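Local coordinates for LPXTG cell wall surface protein (Streptococcus gordonii, PDB 7AVH), which probably acts as a wall-anchored adhesin whose tandem SHIRT repeats, two of which make up this chain, set how far its binding region projects from the bacterial surface, at residues L32-Q37 against E65-A70; P84-T89 against E149-A154. All coordinates share one frame; numbering follows the deposited sequence.

Interaction 1. Residues L32-Q37 against E65-A70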
loop_
_atom_site.group_PDB
_atom_site.type_symbol
_atom_site.label_atom_id
_atom_site.label_comp_id
_atom_site.label_asym_id
_atom_site.label_seq_id
_atom_site.Cartn_x
_atom_site.Cartn_y
_atom_site.Cartn_z
ATOM N N LEU A 32 -41.198 -13.712 2.164
ATOM C CA LEU A 32 -40.636 -15.059 2.050
ATOM C C LEU A 32 -41.417 -16.025 2.905
ATOM O O LEU A 32 -41.684 -15.778 4.074
ATOM C CB LEU A 32 -39.166 -15.025 2.473
ATOM C CG LEU A 32 -38.274 -14.012 1.725
ATOM C CD1 LEU A 32 -36.830 -14.204 2.127
ATOM C CD2 LEU A 32 -38.394 -14.146 0.239
ATOM N N LYS A 33 -41.799 -17.110 2.254
ATOM C CA LYS A 33 -42.567 -18.128 2.940
ATOM C C LYS A 33 -41.755 -18.818 4.036
ATOM O O LYS A 33 -40.564 -19.233 3.874
ATOM C CB LYS A 33 -43.114 -19.117 1.898
ATOM C CG LYS A 33 -43.878 -20.285 2.481
ATOM C CD LYS A 33 -44.388 -21.122 1.414
ATOM C CE LYS A 33 -45.372 -22.186 1.860
ATOM N NZ LYS A 33 -45.630 -22.960 0.638
ATOM N N ASP A 34 -42.427 -19.047 5.137
ATOM C CA ASP A 34 -41.829 -19.827 6.231
ATOM C C ASP A 34 -41.410 -21.209 5.726
ATOM O O ASP A 34 -42.163 -21.891 5.008
ATOM C CB ASP A 34 -42.725 -19.863 7.459
ATOM C CG ASP A 34 -42.020 -20.240 8.750
ATOM O OD1 ASP A 34 -40.803 -20.170 8.824
ATOM O OD2 ASP A 34 -42.691 -20.562 9.689
ATOM N N GLY A 35 -40.207 -21.647 6.103
ATOM C CA GLY A 35 -39.671 -22.929 5.661
ATOM C C GLY A 35 -39.034 -22.924 4.286
ATOM O O GLY A 35 -38.468 -23.983 3.932
ATOM N N SER A 36 -39.086 -21.823 3.532
ATOM C CA SER A 36 -38.436 -21.716 2.209
ATOM C C SER A 36 -36.938 -21.458 2.376
ATOM O O SER A 36 -36.477 -21.101 3.486
ATOM C CB SER A 36 -39.055 -20.610 1.345
ATOM O OG SER A 36 -38.859 -19.304 1.868
ATOM N N GLN A 37 -36.196 -21.574 1.300
ATOM C CA GLN A 37 -34.754 -21.236 1.273
ATOM C C GLN A 37 -34.608 -19.753 0.886
ATOM O O GLN A 37 -35.111 -19.279 -0.147
ATOM C CB GLN A 37 -34.005 -22.040 0.209
ATOM C CG GLN A 37 -33.880 -23.533 0.515
ATOM C CD GLN A 37 -33.168 -23.706 1.833
ATOM O OE1 GLN A 37 -31.961 -23.406 1.977
ATOM N NE2 GLN A 37 -33.925 -24.176 2.805
ATOM N N GLU A 65 -30.115 -19.969 3.570
ATOM C CA GLU A 65 -30.587 -20.383 4.882
ATOM C C GLU A 65 -32.069 -20.685 4.763
ATOM O O GLU A 65 -32.766 -20.049 4.000
ATOM C CB GLU A 65 -30.419 -19.288 5.919
ATOM C CG GLU A 65 -30.614 -19.775 7.346
ATOM C CD GLU A 65 -30.073 -18.707 8.279
ATOM O OE1 GLU A 65 -30.886 -17.793 8.628
ATOM O OE2 GLU A 65 -28.911 -18.815 8.690
ATOM N N THR A 66 -32.498 -21.631 5.583
ATOM C CA THR A 66 -33.908 -21.982 5.700
ATOM C C THR A 66 -34.590 -20.946 6.580
ATOM O O THR A 66 -34.128 -20.653 7.700
ATOM C CB THR A 66 -34.057 -23.390 6.255
ATOM O OG1 THR A 66 -33.449 -24.329 5.383
ATOM C CG2 THR A 66 -35.509 -23.759 6.406
ATOM N N ILE A 67 -35.663 -20.349 6.094
ATOM C CA ILE A 67 -36.479 -19.454 6.942
ATOM C C ILE A 67 -37.211 -20.334 7.978
ATOM O O ILE A 67 -37.908 -21.341 7.597
ATOM C CB ILE A 67 -37.502 -18.690 6.068
ATOM C CG1 ILE A 67 -36.842 -17.770 5.030
ATOM C CG2 ILE A 67 -38.448 -17.874 6.937
ATOM C CD1 ILE A 67 -35.976 -16.674 5.640
ATOM N N ASN A 68 -36.992 -20.088 9.243
ATOM C CA ASN A 68 -37.576 -20.922 10.303
ATOM C C ASN A 68 -38.172 -20.020 11.359
ATOM O O ASN A 68 -37.528 -19.748 12.408
ATOM C CB ASN A 68 -36.589 -21.922 10.885
ATOM C CG ASN A 68 -37.316 -22.954 11.718
ATOM O OD1 ASN A 68 -38.558 -23.087 11.693
ATOM N ND2 ASN A 68 -36.530 -23.693 12.478
ATOM N N GLY A 69 -39.312 -19.411 11.016
ATOM C CA GLY A 69 -40.077 -18.646 12.010
ATOM C C GLY A 69 -39.353 -17.352 12.436
ATOM O O GLY A 69 -39.573 -16.853 13.544
ATOM N N ALA A 70 -38.507 -16.790 11.562
ATOM C CA ALA A 70 -37.863 -15.493 11.824
ATOM C C ALA A 70 -37.253 -15.010 10.525
ATOM O O ALA A 70 -36.902 -15.770 9.590
ATOM C CB ALA A 70 -36.812 -15.584 12.911
#
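A type II beta turn running from Lys33 to Ser36, leading into one half of a two-stranded antiparallel ribbon, forms the end of the first SHIRT domain, and here it grips the Thr66-Gly69 backbone. Gln37 and Thr66 face each other as a non-hydrogen-bonded pair, their CA atoms 4.6 Å apart. On the turn side this pair is flanked by the bond from Ile67 N to Ser36 O at 2.8 Å, arriving almost straight on to the carbonyl oxygen. A further backbone bond belongs to the turn itself, outside the ribbon: Gly35 N meets Ile67 O from well above the carbonyl plane, with a more bent N-H...O angle of 133°. The ends of the contact are pinned by side chains. Asp34 OD1 accepts from Gly69 N at 2.8 Å, on the syn side but tilted out of the carboxylate plane, a reach made possible by a chi1 of -161° that turns the carboxylate away from its own N. At the other end Gln37, folded back at chi2 (-58°), brings NE2 to Thr66 OG1 at 2.6 Å, a bond lying nearly in the amide plane, while both side chains stay on the same, exposed face of the ribbon. Between these polar clasps sits Ile67, the one buried residue of the contact. Its CB lies 3.8 Å from Lys33 O, and its CD1 lies 4.4 Å from Leu32 CD1; Tyr2, Ala38 and Ala72 also touch it. Lys33 O accepts from both Ser36 N and Ser36 OG, the hydroxyl coming in on a lone pair at 2.6 Å, which ties the turn to itself. Gly35 supplies the positive phi expected at the third position of a type II turn, here leading into a two-stranded antiparallel ribbon at one tip of the SHIRT domain.

Interaction 2. Residues P84-T89 against E149-A154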
loop_
_atom_site.group_PDB
_atom_site.type_symbol
_atom_site.label_atom_id
_atom_site.label_comp_id
_atom_site.label_asym_id
_atom_site.label_seq_id
_atom_site.Cartn_x
_atom_site.Cartn_y
_atom_site.Cartn_z
ATOM N N PRO A 84 -1.166 0.718 -5.512
ATOM C CA PRO A 84 0.249 0.522 -5.815
ATOM C C PRO A 84 1.184 1.493 -5.087
ATOM O O PRO A 84 0.869 2.670 -4.987
ATOM C CB PRO A 84 0.333 0.719 -7.337
ATOM C CG PRO A 84 -1.027 0.183 -7.733
ATOM C CD PRO A 84 -1.968 0.830 -6.750
ATOM N N THR A 85 2.218 0.930 -4.502
ATOM C CA THR A 85 3.294 1.730 -3.836
ATOM C C THR A 85 4.557 1.714 -4.676
ATOM O O THR A 85 4.719 0.932 -5.587
ATOM C CB THR A 85 3.559 1.203 -2.427
ATOM O OG1 THR A 85 3.903 -0.180 -2.509
ATOM C CG2 THR A 85 2.328 1.348 -1.542
ATOM N N TYR A 86 5.507 2.536 -4.254
ATOM C CA TYR A 86 6.760 2.787 -5.010
ATOM C C TYR A 86 7.933 2.682 -4.042
ATOM O O TYR A 86 7.751 2.615 -2.821
ATOM C CB TYR A 86 6.633 4.119 -5.715
ATOM C CG TYR A 86 5.525 4.130 -6.736
ATOM C CD1 TYR A 86 5.705 3.593 -7.989
ATOM C CD2 TYR A 86 4.266 4.560 -6.430
ATOM C CE1 TYR A 86 4.694 3.523 -8.915
ATOM C CE2 TYR A 86 3.197 4.429 -7.347
ATOM C CZ TYR A 86 3.423 3.939 -8.604
ATOM O OH TYR A 86 2.404 3.803 -9.533
ATOM N N LYS A 87 9.112 2.773 -4.647
ATOM C CA LYS A 87 10.387 2.706 -3.908
ATOM C C LYS A 87 11.142 4.021 -4.079
ATOM O O LYS A 87 10.956 4.752 -5.014
ATOM C CB LYS A 87 11.255 1.551 -4.447
ATOM C CG LYS A 87 10.611 0.196 -4.260
ATOM C CD LYS A 87 11.566 -0.939 -4.651
ATOM C CE LYS A 87 10.886 -2.288 -4.520
ATOM N NZ LYS A 87 11.730 -3.399 -5.019
ATOM N N ALA A 88 12.061 4.210 -3.143
ATOM C CA ALA A 88 13.112 5.229 -3.293
ATOM C C ALA A 88 14.454 4.561 -3.181
ATOM O O ALA A 88 14.714 3.886 -2.213
ATOM C CB ALA A 88 12.966 6.295 -2.243
ATOM N N THR A 89 15.265 4.719 -4.249
ATOM C CA THR A 89 16.574 4.088 -4.320
ATOM C C THR A 89 17.674 5.158 -4.246
ATOM O O THR A 89 17.405 6.348 -4.386
ATOM C CB THR A 89 16.610 3.297 -5.650
ATOM O OG1 THR A 89 16.392 4.191 -6.740
ATOM C CG2 THR A 89 15.484 2.234 -5.694
ATOM N N GLU A 149 11.833 14.278 -2.797
ATOM C CA GLU A 149 11.092 14.314 -4.065
ATOM C C GLU A 149 9.737 13.698 -3.798
ATOM O O GLU A 149 9.613 12.743 -3.043
ATOM C CB GLU A 149 11.853 13.570 -5.166
ATOM C CG GLU A 149 11.038 13.261 -6.404
ATOM C CD GLU A 149 11.486 11.969 -7.060
ATOM O OE1 GLU A 149 12.719 11.719 -7.062
ATOM O OE2 GLU A 149 10.597 11.205 -7.538
ATOM N N THR A 150 8.760 14.239 -4.479
ATOM C CA THR A 150 7.384 13.740 -4.402
ATOM C C THR A 150 7.311 12.486 -5.255
ATOM O O THR A 150 7.758 12.492 -6.438
ATOM C CB THR A 150 6.410 14.797 -4.922
ATOM O OG1 THR A 150 6.608 16.008 -4.212
ATOM C CG2 THR A 150 4.964 14.367 -4.789
ATOM N N ILE A 151 6.708 11.428 -4.711
ATOM C CA ILE A 151 6.404 10.199 -5.469
ATOM C C ILE A 151 5.218 10.551 -6.370
ATOM O O ILE A 151 4.121 10.869 -5.848
ATOM C CB ILE A 151 6.090 9.023 -4.509
ATOM C CG1 ILE A 151 7.285 8.671 -3.618
ATOM C CG2 ILE A 151 5.620 7.820 -5.292
ATOM C CD1 ILE A 151 8.542 8.220 -4.341
ATOM N N ASN A 152 5.396 10.568 -7.680
ATOM C CA ASN A 152 4.264 10.874 -8.591
ATOM C C ASN A 152 4.196 9.784 -9.643
ATOM O O ASN A 152 4.567 10.039 -10.803
ATOM C CB ASN A 152 4.393 12.269 -9.187
ATOM C CG ASN A 152 3.246 12.614 -10.107
ATOM O OD1 ASN A 152 3.363 13.539 -10.899
ATOM N ND2 ASN A 152 2.134 11.903 -9.982
ATOM N N GLY A 153 3.754 8.604 -9.211
ATOM C CA GLY A 153 3.498 7.499 -10.122
ATOM C C GLY A 153 4.748 6.813 -10.649
ATOM O O GLY A 153 4.721 6.232 -11.740
ATOM N N ALA A 154 5.854 6.915 -9.907
ATOM C CA ALA A 154 7.076 6.225 -10.288
ATOM C C ALA A 154 8.009 6.128 -9.085
ATOM O O ALA A 154 7.968 6.985 -8.174
ATOM C CB ALA A 154 7.800 6.928 -11.459
#
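The aromatic ring of Tyr86, at the start of the second SHIRT domain, lies against the Gly153-Ala154 backbone and the side chain of Ile151. Packing is close on one face of the ring: Ala154 N stands 3.7 Å above its plane, displaced toward the rim, and Gly153 C, over the same face, is 3.7 Å from Tyr86 CE1. The ring thus rests on a peptide group. The nearest atom to Tyr86 CD1 is Ala154 C, at 3.6 Å. Ile151 joins obliquely through its CG2 methyl, which is 3.7 Å from Tyr86 CD2. This branch is anti to the backbone N and turned to the ring; CG1 lies beside the backbone N, and with chi2 -61° CD1 lies 4.3 Å from Lys87 O. Ile151 is the buried member, touching Ala156 and Asp118 as well. The outer side is looser. Tyr86 OH has Gly153 CA as its nearest neighbour across the contact, at 3.9 Å, and Gly153 and Ala154 are exposed, as is Lys87, whose CB points away from the loop. Polar anchoring comes from nearby loops: Asp118 OD1 accepts from Gly153 N, and Asp155 OD1 from Lys87 N. A tyrosine on a strand flanked by 113-117 and 156-166 thereby joins the beginning of the second domain's sheet to the loop between strands 149-150 and 156-166.

From the N terminus, strand 2-10 and strand 29-32 lead into 32-37, and interaction 1 closes a loop of 27 residues, rich in strand, when 65-70 returns to it. The chain then enters the long, interrupted strand 72-94, which runs from the first SHIRT domain into the second and carries the first half of interaction 2. That contact closes a larger loop, 59 residues long and including helix 103-106, when 149-154 comes back just ahead of strand 156-166. The two loops follow in series, neither nesting nor crossing, their centres about 54 Å apart. Each contact joins segments of one SHIRT domain: 32-37 to 65-70 in the first, strand 72-94 to the 149-154 loop in the second.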